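PDB 4L9P: CaaX farnesyltransferase beta subunit Ram1 from Aspergillus fumigatus, which probably catalyses, as the peptide-binding subunit of a zinc-dependent heterodimer, the transfer of farnesyl from farnesyl diphosphate to the cysteine of a C-terminal CaaX sequence. Local coordinates for residues H261-L266 and K503-I508; G419-K424 and Y436-L441. One frame throughout, in Å; residues are numbered along the deposited sequence.

Contact 1: H261-L266 and K503-I508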
# COMPACT_ATOMS: atom_id res chain seq x y z
N HIS B 261 8.12 11.00 12.40
CA HIS B 261 9.45 11.52 12.76
C HIS B 261 9.69 12.86 12.09
O HIS B 261 10.17 13.82 12.74
CB HIS B 261 10.47 10.46 12.33
CG HIS B 261 11.87 10.73 12.78
ND1 HIS B 261 12.64 11.75 12.24
CD2 HIS B 261 12.61 10.15 13.76
CE1 HIS B 261 13.82 11.75 12.86
NE2 HIS B 261 13.82 10.79 13.79
N ALA B 262 9.41 12.95 10.80
CA ALA B 262 9.66 14.18 10.04
C ALA B 262 8.75 15.32 10.49
O ALA B 262 9.21 16.45 10.71
CB ALA B 262 9.43 13.96 8.54
N LEU B 263 7.44 15.06 10.61
CA LEU B 263 6.56 16.19 10.91
C LEU B 263 6.78 16.74 12.35
O LEU B 263 6.47 17.89 12.59
CB LEU B 263 5.08 15.80 10.74
CG LEU B 263 4.73 15.57 9.28
CD1 LEU B 263 3.24 15.03 9.21
CD2 LEU B 263 4.82 16.84 8.45
N LEU B 264 7.25 15.91 13.29
CA LEU B 264 7.51 16.34 14.67
C LEU B 264 8.98 16.78 14.86
O LEU B 264 9.38 17.10 15.98
CB LEU B 264 7.19 15.20 15.64
CG LEU B 264 5.71 14.73 15.61
CD1 LEU B 264 5.59 13.67 16.71
CD2 LEU B 264 4.65 15.83 15.72
N ASP B 265 9.77 16.81 13.78
CA ASP B 265 11.21 17.14 13.81
C ASP B 265 11.90 16.36 14.96
O ASP B 265 12.58 16.95 15.82
CB ASP B 265 11.42 18.65 13.98
CG ASP B 265 12.90 19.04 13.85
OD1 ASP B 265 13.59 18.34 13.05
OD2 ASP B 265 13.37 19.98 14.59
N LEU B 266 11.72 15.05 14.99
CA LEU B 266 12.39 14.30 16.03
C LEU B 266 13.87 14.16 15.71
O LEU B 266 14.29 14.27 14.56
CB LEU B 266 11.82 12.87 16.12
CG LEU B 266 10.30 12.85 16.44
CD1 LEU B 266 9.81 11.40 16.58
CD2 LEU B 266 9.94 13.69 17.69
N LYS B 503 0.42 23.43 3.38
CA LYS B 503 0.56 24.38 4.47
C LYS B 503 0.44 23.69 5.84
O LYS B 503 1.10 24.08 6.82
CB LYS B 503 -0.54 25.45 4.32
CG LYS B 503 -0.44 26.53 5.46
CD LYS B 503 -1.61 27.56 5.39
CE LYS B 503 -1.50 28.65 6.52
NZ LYS B 503 -2.59 29.65 6.19
N SER B 504 -0.43 22.68 5.93
CA SER B 504 -0.56 22.01 7.21
C SER B 504 0.76 21.28 7.55
O SER B 504 1.21 21.27 8.73
CB SER B 504 -1.67 20.95 7.12
OG SER B 504 -2.90 21.54 6.71
N ALA B 505 1.36 20.63 6.55
CA ALA B 505 2.63 19.89 6.79
C ALA B 505 3.74 20.88 7.12
O ALA B 505 4.58 20.64 8.03
CB ALA B 505 3.05 19.07 5.55
N GLU B 506 3.75 22.00 6.39
CA GLU B 506 4.76 23.02 6.63
C GLU B 506 4.62 23.59 8.04
O GLU B 506 5.62 23.73 8.76
CB GLU B 506 4.63 24.20 5.59
CG GLU B 506 5.38 25.51 6.03
CD GLU B 506 5.15 26.79 5.14
OE1 GLU B 506 4.44 26.79 4.13
OE2 GLU B 506 5.73 27.83 5.49
N ASP B 507 3.40 23.96 8.42
CA ASP B 507 3.21 24.66 9.67
C ASP B 507 3.61 23.79 10.87
O ASP B 507 4.24 24.27 11.83
CB ASP B 507 1.76 25.08 9.87
CG ASP B 507 1.37 26.31 9.05
OD1 ASP B 507 2.26 26.98 8.48
OD2 ASP B 507 0.14 26.55 9.00
N ILE B 508 3.26 22.49 10.85
CA ILE B 508 3.62 21.67 11.97
C ILE B 508 5.12 21.44 12.03
O ILE B 508 5.70 21.51 13.12
CB ILE B 508 2.80 20.35 11.99
CG1 ILE B 508 2.96 19.66 13.37
CG2 ILE B 508 3.21 19.42 10.83
CD1 ILE B 508 1.97 18.45 13.56
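A Schellman motif closes helix 251-263 of the alpha-alpha toroid, and it is at this C-terminal end that Leu263 and Leu264 pack against helix 502-513 near the end of the chain. The two backbones come nearest at Leu263 and Ile508, whose CA atoms lie 6.3 Å apart. Leu263 takes part in two of the three residue pairs. Its CG stands anti to the carbonyl carbon (chi1 -69°), which brings CD2 over to the second helix. There CD2 touches Ile508 CG2 at 3.9 Å and Ala505 CB at 4.1 Å, and it rests 3.8 Å from Ala505 O. The Leu263 and Ile508 side chains cross at about a right angle. The beta-branch of Ile508 serves both of its neighbours: CG2 meets Leu263, while CG1, anti to the backbone N (chi1 -167°), carries CD1 to within 4.3 Å of Leu264 CD2. Alanine suits position 505, one turn before Ile508, because its single methyl lets the leucine come close to the helix backbone.

Asp265, with positive phi, turns the chain out of the helix, and Leu266 N bonds back to His261 O at 3.0 Å. Val207 of helix 200-213 touches both leucines, and Ala211 of the same helix touches Ile508, so three helices share this apolar core. Polar links lie beside it: Arg509 donates from NH1 to Ala262 O, and Asp265 pairs with Lys458.

The side chains meet through apolar groups. Leu263 O, at a helix end where many carbonyls lack an intrahelical donor, is buried without a hydrogen-bonding partner; it lies 3.7 Å from Ile508 O, with CG1 and CG2 of Ile508 close by. Oxygen facing oxygen adds no attraction, so cohesion comes from the leucine, isoleucine and alanine carbons.

Contact 2: G419-K424 and Y436-L441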
# COMPACT_ATOMS: atom_id res chain seq x y z
N GLY B 419 -24.14 10.01 -0.94
CA GLY B 419 -22.92 10.61 -0.41
C GLY B 419 -21.87 9.58 -0.03
O GLY B 419 -22.20 8.42 0.27
N GLY B 420 -20.62 10.03 -0.06
CA GLY B 420 -19.51 9.10 0.15
C GLY B 420 -19.04 8.55 -1.19
O GLY B 420 -19.77 8.48 -2.21
N LEU B 421 -17.79 8.09 -1.18
CA LEU B 421 -17.26 7.37 -2.35
C LEU B 421 -16.88 5.95 -1.94
O LEU B 421 -16.77 5.62 -0.74
CB LEU B 421 -16.06 8.08 -3.01
CG LEU B 421 -16.50 9.45 -3.67
CD1 LEU B 421 -16.32 10.63 -2.64
CD2 LEU B 421 -15.68 9.72 -4.95
N ARG B 422 -16.73 5.10 -2.95
CA ARG B 422 -16.62 3.65 -2.73
C ARG B 422 -15.45 3.08 -3.52
O ARG B 422 -14.89 3.68 -4.46
CB ARG B 422 -17.95 2.99 -3.15
CG ARG B 422 -18.26 3.20 -4.65
CD ARG B 422 -19.69 2.75 -5.01
NE ARG B 422 -20.00 3.13 -6.39
CZ ARG B 422 -21.20 3.56 -6.77
NH1 ARG B 422 -22.23 3.53 -5.91
NH2 ARG B 422 -21.38 3.94 -8.03
N ASP B 423 -15.14 1.84 -3.14
CA ASP B 423 -14.16 1.04 -3.86
C ASP B 423 -14.51 0.87 -5.32
O ASP B 423 -13.75 1.22 -6.23
CB ASP B 423 -14.06 -0.30 -3.04
CG ASP B 423 -13.54 -1.50 -3.81
OD1 ASP B 423 -13.12 -1.42 -4.96
OD2 ASP B 423 -13.54 -2.61 -3.18
N LYS B 424 -15.72 0.39 -5.55
CA LYS B 424 -16.18 0.11 -6.91
C LYS B 424 -17.70 -0.01 -6.86
O LYS B 424 -18.26 -0.16 -5.79
CB LYS B 424 -15.51 -1.18 -7.48
CG LYS B 424 -15.89 -2.47 -6.71
CD LYS B 424 -15.34 -3.73 -7.48
CE LYS B 424 -13.84 -3.75 -7.69
NZ LYS B 424 -13.06 -3.77 -6.36
N TYR B 436 -9.64 8.57 0.14
CA TYR B 436 -8.60 8.28 -0.84
C TYR B 436 -9.06 8.47 -2.30
O TYR B 436 -8.22 8.84 -3.13
CB TYR B 436 -7.96 6.90 -0.59
CG TYR B 436 -7.13 6.97 0.69
CD1 TYR B 436 -6.09 7.90 0.86
CD2 TYR B 436 -7.41 6.10 1.76
CE1 TYR B 436 -5.30 7.95 2.01
CE2 TYR B 436 -6.65 6.15 2.90
CZ TYR B 436 -5.60 7.05 3.05
OH TYR B 436 -4.84 7.10 4.21
N ALA B 437 -10.36 8.30 -2.60
CA ALA B 437 -10.81 8.67 -3.95
C ALA B 437 -10.71 10.19 -4.14
O ALA B 437 -10.26 10.63 -5.20
CB ALA B 437 -12.24 8.23 -4.18
N LEU B 438 -11.05 10.98 -3.11
CA LEU B 438 -10.90 12.43 -3.22
C LEU B 438 -9.43 12.82 -3.35
O LEU B 438 -9.07 13.71 -4.10
CB LEU B 438 -11.55 13.14 -2.04
CG LEU B 438 -13.10 13.05 -2.02
CD1 LEU B 438 -13.56 13.59 -0.66
CD2 LEU B 438 -13.72 13.87 -3.15
N THR B 439 -8.56 12.13 -2.61
CA THR B 439 -7.13 12.45 -2.63
C THR B 439 -6.60 12.23 -4.06
O THR B 439 -5.88 13.06 -4.63
CB THR B 439 -6.38 11.57 -1.62
OG1 THR B 439 -6.76 11.94 -0.29
CG2 THR B 439 -4.90 11.79 -1.75
N GLY B 440 -6.97 11.11 -4.68
CA GLY B 440 -6.57 10.84 -6.05
C GLY B 440 -7.15 11.82 -7.07
O GLY B 440 -6.43 12.19 -7.99
N LEU B 441 -8.41 12.23 -6.89
CA LEU B 441 -8.96 13.23 -7.78
C LEU B 441 -8.14 14.52 -7.64
O LEU B 441 -7.86 15.20 -8.64
CB LEU B 441 -10.42 13.44 -7.41
CG LEU B 441 -11.12 14.49 -8.36
CD1 LEU B 441 -11.07 14.11 -9.87
CD2 LEU B 441 -12.58 14.61 -7.85
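Leu421 projects from the loop between helices 403-413 and 431-444 of the alpha-alpha toroid, and its forked end straddles two consecutive residues of the second helix, Ala437 and Leu438. One branch goes to each: CD2 lies 3.8 Å from Ala437 CB, and CD1 lies 4.1 Å from Leu438 CG. The leucine stem adds to the fit, with Leu421 CB 4.0 Å from the alanine methyl. Alanine suits this place because the loop passes near the helix, the CA atoms of Leu421 and Ala437 being 6.8 Å apart, and a single methyl is enough to meet the leucine.

Leu421 and Leu438 cross at about a right angle. Leu421 has CG beside its own backbone N (chi1 -67°), but its second torsion, 92°, lies somewhat off a staggered position; with this torsion CD2 turns to Ala437 and CD1 to Leu438. Leu438 begins from a bond that does not aim at the loop, and its end bends nearer, bringing CD2 to 4.2 Å from Leu421 CD1. Ile410 of helix 403-413 also touches Leu421, so the loop residue touches both helices.

The backbone of the loop is fixed as well. Gly419 and Gly420 have positive phi angles that would press a CB against the preceding carbonyl, which explains the glycines, and Thr434 OG1 bonds to Leu421 N. The zinc ligand His433 lies about 5 Å from Leu421, side chain to side chain, so this packing forms part of the surroundings of the metal site. Farther along the loop, Lys424 NZ forms a salt bridge with Asp423 OD1 at 2.7 Å, reaching the oxygen on its syn side, 19° out of the carboxylate plane.

How the contacts relate
Along the chain the order is 261-266, 419-424, 436-441 and then 503-508, so contact 2 falls wholly within the sequence that contact 1 spans. Their centres are 26 Å apart, on opposite sides of the chain's centre, and their nearest atoms remain about 12 Å from each other. They share no helix: contact 1 joins helices 251-263 and 502-513, whereas contact 2 sets a loop against helix 431-444. Contact 1 packs the last helix of the chain against the end of helix 251-263, away from the zinc and the ligand pocket, while contact 2 is local packing beside the zinc site, its Ala437 side chain about 9 Å from the metal.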